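Local coordinates for protein 5-formaminoimidazole-4-carboxamide-1-(beta)-D-ribofuranosyl 5'-monophosphate synthetase (Methanocaldococcus jannaschii, PDB 2R7K) that catalyses the ATP- and formate-dependent formylation of AICAR to FAICAR, a folate-free step of purine biosynthesis in this archaeon, at residues F207-F212 against L223-R228; F294-L299 against L306-M311. All blocks are in the same frame, centred on the assembly; numbering follows the deposited sequence.

Overall arrangement
Both contacts are antiparallel pairings within one five-stranded sheet, built from the part of the chain that follows the N-terminal parallel sheet. Coming from the N terminus, contact 1 closes first: strand 205-214 turns back through a short loop into strand 219-230. The chain then adds strand 253-263 beside the latter and runs through helix 268-285. Strand 292-300 returns to pair with strand 205-214, and contact 2 closes the second hairpin by folding strand 306-312 against it. The two contacts follow in series and neither encloses the other. Their centres lie about 9 Å apart. A hydrogen bond from Ser298 OG to Phe207 O, 2.7 Å, ties contact 2 to contact 1 across strands 292-300 and 205-214.

Contact 1. Residues F207-F212 against L223-R228; sequences FCIHYF and LGMDKR. With AMZ (aminoimidazole 4-carboxamide ribonucleotide), chain F.
His210 NE2 donates to Asp226 OD1 at 2.5 Å, a short His-carboxylate hydrogen bond. Ring and carboxylate are nearly coplanar, 18° apart, and OD1 sits at the ring edge. Asp226 has CG between its backbone N and carbonyl carbon (chi1 72°), a rotation that swings the carboxylate toward His210 on the other strand. The other oxygen, Asp226 OD2, uses its syn lone pair to take Arg228 NH1 at 3.1 Å, in the guanidinium plane, as part of a salt bridge. The carboxylate is therefore held at both oxygens. Arg228 also pairs through NH2 with Asp316. Cys208 SG lies over one face of the guanidinium, 3.5 Å from Arg228 NH1; O5 of the AICAR ligand lies over the opposite face.

Backbone bonds tie the strands. Cys208 and Asp226 form a hydrogen-bonded pair, with Cys208 N to Asp226 O at 2.8 Å. His210 N bonds Gly224 O. At the other end His210 O takes Leu223 N at 2.9 Å and, weakly, Gly224 N, so two residues face one in a classic beta bulge. At this bulged end, on the His210 side, Leu223 CD2 packs on Phe212 CB.

On the face carrying Ile209 and Met225 the contact is apolar. Met225 runs extended beside Ile209, its CE 4.1 Å from Ile209 CG1. Its SD meets the Phe207 ring obliquely, at 4.1 Å from CD1, a Met-aromatic contact. The arrangement is an antiparallel beta hairpin of the ATP-grasp fold, with one face turned to the AICAR site.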
loop_
_atom_site.group_PDB
_atom_site.type_symbol
_atom_site.label_atom_id
_atom_site.label_comp_id
_atom_site.label_asym_id
_atom_site.label_seq_id
_atom_site.Cartn_x
_atom_site.Cartn_y
_atom_site.Cartn_z
ATOM N N PHE A 207 -29.117 12.880 -4.148
ATOM C CA PHE A 207 -27.724 12.657 -4.542
ATOM C C PHE A 207 -27.040 14.004 -4.696
ATOM O O PHE A 207 -27.346 14.753 -5.619
ATOM C CB PHE A 207 -27.648 11.902 -5.860
ATOM C CG PHE A 207 -28.276 10.543 -5.812
ATOM C CD1 PHE A 207 -27.530 9.433 -5.453
ATOM C CD2 PHE A 207 -29.614 10.371 -6.133
ATOM C CE1 PHE A 207 -28.106 8.175 -5.416
ATOM C CE2 PHE A 207 -30.195 9.113 -6.087
ATOM C CZ PHE A 207 -29.434 8.014 -5.728
ATOM N N CYS A 208 -26.148 14.324 -3.762
ATOM C CA CYS A 208 -25.261 15.468 -3.910
ATOM C C CYS A 208 -24.008 14.989 -4.645
ATOM O O CYS A 208 -23.178 14.288 -4.088
ATOM C CB CYS A 208 -24.923 16.062 -2.546
ATOM S SG CYS A 208 -26.420 16.468 -1.556
ATOM N N ILE A 209 -23.897 15.348 -5.913
ATOM C CA ILE A 209 -22.863 14.777 -6.768
ATOM C C ILE A 209 -21.641 15.686 -6.820
ATOM O O ILE A 209 -21.736 16.865 -7.167
ATOM C CB ILE A 209 -23.421 14.498 -8.168
ATOM C CG1 ILE A 209 -24.635 13.567 -8.048
ATOM C CG2 ILE A 209 -22.356 13.874 -9.060
ATOM C CD1 ILE A 209 -25.566 13.602 -9.248
ATOM N N HIS A 210 -20.494 15.136 -6.444
ATOM C CA HIS A 210 -19.273 15.926 -6.383
ATOM C C HIS A 210 -18.409 15.687 -7.620
ATOM O O HIS A 210 -17.915 14.573 -7.862
ATOM C CB HIS A 210 -18.516 15.657 -5.077
ATOM C CG HIS A 210 -19.374 15.779 -3.852
ATOM N ND1 HIS A 210 -19.661 16.991 -3.256
ATOM C CD2 HIS A 210 -20.018 14.840 -3.119
ATOM C CE1 HIS A 210 -20.443 16.793 -2.211
ATOM N NE2 HIS A 210 -20.673 15.496 -2.104
ATOM N N TYR A 211 -18.254 16.742 -8.410
ATOM C CA TYR A 211 -17.456 16.695 -9.628
ATOM C C TYR A 211 -16.145 17.465 -9.455
ATOM O O TYR A 211 -16.002 18.294 -8.558
ATOM C CB TYR A 211 -18.198 17.333 -10.806
ATOM C CG TYR A 211 -19.562 16.794 -11.162
ATOM C CD1 TYR A 211 -19.724 15.936 -12.234
ATOM C CD2 TYR A 211 -20.701 17.194 -10.461
ATOM C CE1 TYR A 211 -20.979 15.459 -12.587
ATOM C CE2 TYR A 211 -21.961 16.717 -10.805
ATOM C CZ TYR A 211 -22.091 15.856 -11.864
ATOM O OH TYR A 211 -23.328 15.383 -12.214
ATOM N N PHE A 212 -15.202 17.208 -10.353
ATOM C CA PHE A 212 -13.985 17.998 -10.433
ATOM C C PHE A 212 -13.711 18.262 -11.906
ATOM O O PHE A 212 -13.602 17.321 -12.698
ATOM C CB PHE A 212 -12.805 17.258 -9.789
ATOM C CG PHE A 212 -11.541 18.084 -9.677
ATOM C CD1 PHE A 212 -11.275 18.809 -8.542
ATOM C CD2 PHE A 212 -10.629 18.131 -10.719
ATOM C CE1 PHE A 212 -10.116 19.556 -8.427
ATOM C CE2 PHE A 212 -9.476 18.883 -10.612
ATOM C CZ PHE A 212 -9.223 19.599 -9.468
ATOM N N LEU A 223 -16.148 12.338 -8.576
ATOM C CA LEU A 223 -15.353 12.000 -7.397
ATOM C C LEU A 223 -16.126 11.250 -6.312
ATOM O O LEU A 223 -15.584 10.354 -5.657
ATOM C CB LEU A 223 -14.689 13.257 -6.817
ATOM C CG LEU A 223 -13.283 13.581 -7.344
ATOM C CD1 LEU A 223 -12.317 12.505 -6.905
ATOM C CD2 LEU A 223 -13.256 13.717 -8.867
ATOM N N GLY A 224 -17.391 11.601 -6.123
ATOM C CA GLY A 224 -18.214 10.900 -5.141
ATOM C C GLY A 224 -19.605 11.483 -4.982
ATOM O O GLY A 224 -19.964 12.449 -5.663
ATOM N N MET A 225 -20.386 10.893 -4.078
ATOM C CA MET A 225 -21.763 11.339 -3.828
ATOM C C MET A 225 -22.111 11.130 -2.370
ATOM O O MET A 225 -21.661 10.152 -1.759
ATOM C CB MET A 225 -22.748 10.513 -4.649
ATOM C CG MET A 225 -22.539 10.566 -6.136
ATOM S SD MET A 225 -23.710 9.474 -6.931
ATOM C CE MET A 225 -23.258 9.760 -8.658
ATOM N N ASP A 226 -22.932 12.029 -1.830
ATOM C CA ASP A 226 -23.518 11.861 -0.499
ATOM C C ASP A 226 -25.000 12.246 -0.501
ATOM O O ASP A 226 -25.482 12.907 -1.421
ATOM C CB ASP A 226 -22.787 12.727 0.543
ATOM C CG ASP A 226 -23.094 14.229 0.394
ATOM O OD1 ASP A 226 -22.559 14.847 -0.549
ATOM O OD2 ASP A 226 -23.840 14.808 1.235
ATOM N N LYS A 227 -25.716 11.830 0.539
ATOM C CA LYS A 227 -27.032 12.388 0.824
ATOM C C LYS A 227 -26.947 13.183 2.122
ATOM O O LYS A 227 -26.188 12.841 3.027
ATOM C CB LYS A 227 -28.105 11.298 0.903
ATOM C CG LYS A 227 -28.123 10.480 2.185
ATOM C CD LYS A 227 -29.283 9.474 2.177
ATOM C CE LYS A 227 -29.756 9.169 3.591
ATOM N NZ LYS A 227 -30.975 8.319 3.622
ATOM N N ARG A 228 -27.716 14.258 2.199
ATOM C CA ARG A 228 -27.667 15.151 3.343
ATOM C C ARG A 228 -28.348 14.496 4.524
ATOM O O ARG A 228 -29.255 13.672 4.354
ATOM C CB ARG A 228 -28.373 16.472 3.024
ATOM C CG ARG A 228 -27.765 17.236 1.870
ATOM C CD ARG A 228 -26.385 17.742 2.238
ATOM N NE ARG A 228 -25.986 18.872 1.407
ATOM C CZ ARG A 228 -24.889 18.912 0.654
ATOM N NH1 ARG A 228 -24.053 17.883 0.628
ATOM N NH2 ARG A 228 -24.628 19.993 -0.066
HETATM O O5 AMZ F . -22.870 19.221 3.833
HETATM C C6 AMZ F . -22.229 19.663 4.787
HETATM N N2 AMZ F . -21.626 18.925 5.721
HETATM C C3A AMZ F . -22.077 21.160 4.974
HETATM C C7A AMZ F . -22.596 22.119 4.138
HETATM N N3 AMZ F . -23.309 21.896 3.036
HETATM N N1 AMZ F . -21.428 21.766 5.958
HETATM C C5 AMZ F . -21.536 23.083 5.743
HETATM N N AMZ F . -22.247 23.302 4.630
HETATM C C1 AMZ F . -22.577 24.612 4.052
HETATM C C2 AMZ F . -23.811 25.202 4.736
HETATM C C3 AMZ F . -23.233 26.209 5.712
HETATM O O2 AMZ F . -24.122 27.321 5.804
HETATM O O1 AMZ F . -24.583 25.888 3.747
HETATM O O AMZ F . -21.450 25.485 4.329
HETATM C C AMZ F . -21.940 26.652 5.017
HETATM C C4 AMZ F . -20.880 27.032 6.054
HETATM O O3 AMZ F . -20.622 25.923 6.908
HETATM P P AMZ F . -20.400 26.145 8.476
HETATM O OP1 AMZ F . -19.207 26.956 8.837
HETATM O O4 AMZ F . -21.758 26.834 9.035
HETATM O OP2 AMZ F . -20.342 24.669 9.134
#

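Contact 2. Residues F294-L299 against L306-M311; sequences FCLQSL and LVVFEM. With ACP (phosphomethylphosphonic acid adenylate ester), chain E.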
loop_
_atom_site.group_PDB
_atom_site.type_symbol
_atom_site.label_atom_id
_atom_site.label_comp_id
_atom_site.label_asym_id
_atom_site.label_seq_id
_atom_site.Cartn_x
_atom_site.Cartn_y
_atom_site.Cartn_z
ATOM N N PHE A 294 -16.923 21.086 -8.010
ATOM C CA PHE A 294 -18.279 21.630 -7.968
ATOM C C PHE A 294 -19.279 20.524 -7.675
ATOM O O PHE A 294 -19.022 19.351 -7.952
ATOM C CB PHE A 294 -18.641 22.407 -9.249
ATOM C CG PHE A 294 -18.786 21.554 -10.486
ATOM C CD1 PHE A 294 -20.019 21.038 -10.848
ATOM C CD2 PHE A 294 -17.694 21.299 -11.306
ATOM C CE1 PHE A 294 -20.164 20.263 -11.992
ATOM C CE2 PHE A 294 -17.828 20.533 -12.462
ATOM C CZ PHE A 294 -19.065 20.015 -12.808
ATOM N N CYS A 295 -20.412 20.908 -7.099
ATOM C CA CYS A 295 -21.421 19.952 -6.657
ATOM C C CYS A 295 -22.787 20.267 -7.254
ATOM O O CYS A 295 -23.223 21.420 -7.236
ATOM C CB CYS A 295 -21.504 19.985 -5.129
ATOM S SG CYS A 295 -22.696 18.859 -4.411
ATOM N N LEU A 296 -23.448 19.251 -7.803
ATOM C CA LEU A 296 -24.876 19.344 -8.103
ATOM C C LEU A 296 -25.656 18.628 -7.008
ATOM O O LEU A 296 -25.485 17.429 -6.804
ATOM C CB LEU A 296 -25.207 18.714 -9.454
ATOM C CG LEU A 296 -24.635 19.410 -10.688
ATOM C CD1 LEU A 296 -25.180 18.721 -11.920
ATOM C CD2 LEU A 296 -24.978 20.888 -10.690
ATOM N N GLN A 297 -26.505 19.364 -6.300
ATOM C CA GLN A 297 -27.345 18.779 -5.259
ATOM C C GLN A 297 -28.703 18.450 -5.854
ATOM O O GLN A 297 -29.491 19.333 -6.183
ATOM C CB GLN A 297 -27.472 19.747 -4.090
ATOM C CG GLN A 297 -26.131 20.111 -3.487
ATOM C CD GLN A 297 -26.148 21.447 -2.795
ATOM O OE1 GLN A 297 -25.466 22.386 -3.217
ATOM N NE2 GLN A 297 -26.932 21.552 -1.728
ATOM N N SER A 298 -28.973 17.167 -6.011
ATOM C CA SER A 298 -30.108 16.748 -6.803
ATOM C C SER A 298 -31.082 15.823 -6.074
ATOM O O SER A 298 -30.800 15.312 -4.988
ATOM C CB SER A 298 -29.620 16.092 -8.091
ATOM O OG SER A 298 -28.955 14.876 -7.808
ATOM N N LEU A 299 -32.249 15.647 -6.678
ATOM C CA LEU A 299 -33.218 14.688 -6.209
ATOM C C LEU A 299 -33.601 13.832 -7.387
ATOM O O LEU A 299 -33.856 14.341 -8.471
ATOM C CB LEU A 299 -34.442 15.395 -5.629
ATOM C CG LEU A 299 -34.177 16.119 -4.311
ATOM C CD1 LEU A 299 -35.266 17.155 -4.014
ATOM C CD2 LEU A 299 -34.019 15.112 -3.171
ATOM N N LEU A 306 -32.770 13.313 -12.578
ATOM C CA LEU A 306 -32.149 14.054 -11.491
ATOM C C LEU A 306 -32.537 15.522 -11.585
ATOM O O LEU A 306 -32.303 16.166 -12.600
ATOM C CB LEU A 306 -30.620 13.893 -11.530
ATOM C CG LEU A 306 -30.086 12.471 -11.276
ATOM C CD1 LEU A 306 -28.644 12.335 -11.762
ATOM C CD2 LEU A 306 -30.190 12.116 -9.794
ATOM N N VAL A 307 -33.148 16.040 -10.525
ATOM C CA VAL A 307 -33.569 17.429 -10.496
ATOM C C VAL A 307 -32.666 18.199 -9.547
ATOM O O VAL A 307 -32.581 17.890 -8.358
ATOM C CB VAL A 307 -35.056 17.573 -10.062
ATOM C CG1 VAL A 307 -35.477 19.037 -10.032
ATOM C CG2 VAL A 307 -35.960 16.781 -10.994
ATOM N N VAL A 308 -31.997 19.209 -10.078
ATOM C CA VAL A 308 -31.024 19.973 -9.309
ATOM C C VAL A 308 -31.687 21.139 -8.590
ATOM O O VAL A 308 -32.139 22.095 -9.222
ATOM C CB VAL A 308 -29.914 20.526 -10.234
ATOM C CG1 VAL A 308 -28.841 21.231 -9.430
ATOM C CG2 VAL A 308 -29.335 19.411 -11.082
ATOM N N PHE A 309 -31.728 21.067 -7.264
ATOM C CA PHE A 309 -32.344 22.115 -6.472
ATOM C C PHE A 309 -31.304 23.073 -5.930
ATOM O O PHE A 309 -31.642 24.104 -5.347
ATOM C CB PHE A 309 -33.148 21.517 -5.317
ATOM C CG PHE A 309 -32.318 20.745 -4.317
ATOM C CD1 PHE A 309 -31.681 21.398 -3.271
ATOM C CD2 PHE A 309 -32.217 19.361 -4.401
ATOM C CE1 PHE A 309 -30.929 20.693 -2.336
ATOM C CE2 PHE A 309 -31.467 18.647 -3.469
ATOM C CZ PHE A 309 -30.825 19.317 -2.438
ATOM N N GLU A 310 -30.035 22.722 -6.117
ATOM C CA GLU A 310 -28.939 23.530 -5.606
ATOM C C GLU A 310 -27.619 23.143 -6.287
ATOM O O GLU A 310 -27.505 22.071 -6.879
ATOM C CB GLU A 310 -28.844 23.368 -4.084
ATOM C CG GLU A 310 -28.077 24.464 -3.382
ATOM C CD GLU A 310 -28.640 25.844 -3.665
ATOM O OE1 GLU A 310 -27.841 26.795 -3.790
ATOM O OE2 GLU A 310 -29.879 25.976 -3.766
ATOM N N MET A 311 -26.638 24.035 -6.220
ATOM C CA MET A 311 -25.306 23.762 -6.744
ATOM C C MET A 311 -24.285 24.609 -6.012
ATOM O O MET A 311 -24.626 25.635 -5.424
ATOM C CB MET A 311 -25.229 24.073 -8.238
ATOM C CG MET A 311 -25.308 25.557 -8.550
ATOM S SD MET A 311 -24.409 26.019 -10.043
ATOM C CE MET A 311 -22.740 26.103 -9.397
HETATM P PG ACP E . -27.617 25.122 3.309
HETATM O O1G ACP E . -27.941 25.788 4.626
HETATM O O2G ACP E . -26.701 25.941 2.427
HETATM O O3G ACP E . -27.203 23.673 3.451
HETATM P PB ACP E . -28.911 24.636 0.680
HETATM O O1B ACP E . -27.753 23.671 0.603
HETATM O O2B ACP E . -28.818 25.909 -0.136
HETATM C C3B ACP E . -29.191 25.068 2.419
HETATM P PA ACP E . -31.714 24.342 0.244
HETATM O O1A ACP E . -32.166 24.651 -1.159
HETATM O O2A ACP E . -31.874 25.344 1.358
HETATM O O3A ACP E . -30.191 23.816 0.148
HETATM O "O5'" ACP E . -32.468 23.010 0.706
HETATM C "C5'" ACP E . -32.423 22.606 2.066
HETATM C "C4'" ACP E . -32.948 21.187 2.080
HETATM O "O4'" ACP E . -34.337 21.185 1.735
HETATM C "C3'" ACP E . -32.270 20.331 1.021
HETATM O "O3'" ACP E . -31.062 19.718 1.494
HETATM C "C2'" ACP E . -33.339 19.313 0.687
HETATM O "O2'" ACP E . -33.260 18.233 1.615
HETATM C "C1'" ACP E . -34.647 20.073 0.897
HETATM N N9 ACP E . -35.110 20.606 -0.401
HETATM C C8 ACP E . -34.619 21.713 -0.993
HETATM N N7 ACP E . -35.232 21.943 -2.177
HETATM C C5 ACP E . -36.144 20.967 -2.352
HETATM C C6 ACP E . -37.145 20.625 -3.384
HETATM N N6 ACP E . -37.284 21.382 -4.497
HETATM N N1 ACP E . -37.899 19.524 -3.185
HETATM C C2 ACP E . -37.769 18.759 -2.081
HETATM N N3 ACP E . -36.882 19.014 -1.099
HETATM C C4 ACP E . -36.053 20.083 -1.181
#
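Phe309 lays its ring against Gln297 at a classic beta bulge in the hairpin of strands 292-300 and 306-312, part of the ATP-grasp fold. Gln297 O sits over one ring face, displaced toward the rim. Gln297 CB is over the ring as well, 4.2 Å from the centroid, a CH-pi contact. The same Gln297 O accepts Phe309 N at 3.0 Å and, weakly, Glu310 N. Phe309 and Glu310 thus both face Gln297, and the chain turns a corner at Phe309. Phe309 holds CG between its backbone N and carbonyl carbon (chi1 63°), which brings the ring back over the neighbouring strand.

Leu299 crosses Phe309 at about a right angle, with CD1 at 3.8 Å from Phe309 CD2. The same Leu299 methyl touches the adenine of the ATP analogue, and Phe309 CE1 approaches its ribose at C3'. An alanine at Phe309 is likely to open a gap between Leu299, the Gln297 backbone and the nucleotide, leaving the ribose less firmly packed.

Gln297 and Glu310 lie side by side and point the same way, their amide and carboxylate planes 62° apart. Both are predicted magnesium ligands, consistent with their place beside the phosphates. Gln297 OE1 lies 3.3 Å from Glu310 CG.

On the opposite face of the sheet, Leu296 CD2 packs against Val308 CG1 and Met311 CB. Ser298 OG rests near Leu306 CD2; the hydroxyl's polar partner is Phe207 O on strand 205-214. At the nucleotide, Gln297 NE2 donates to O1B of the beta phosphate at 3.3 Å, with an N-H...O angle of 150°.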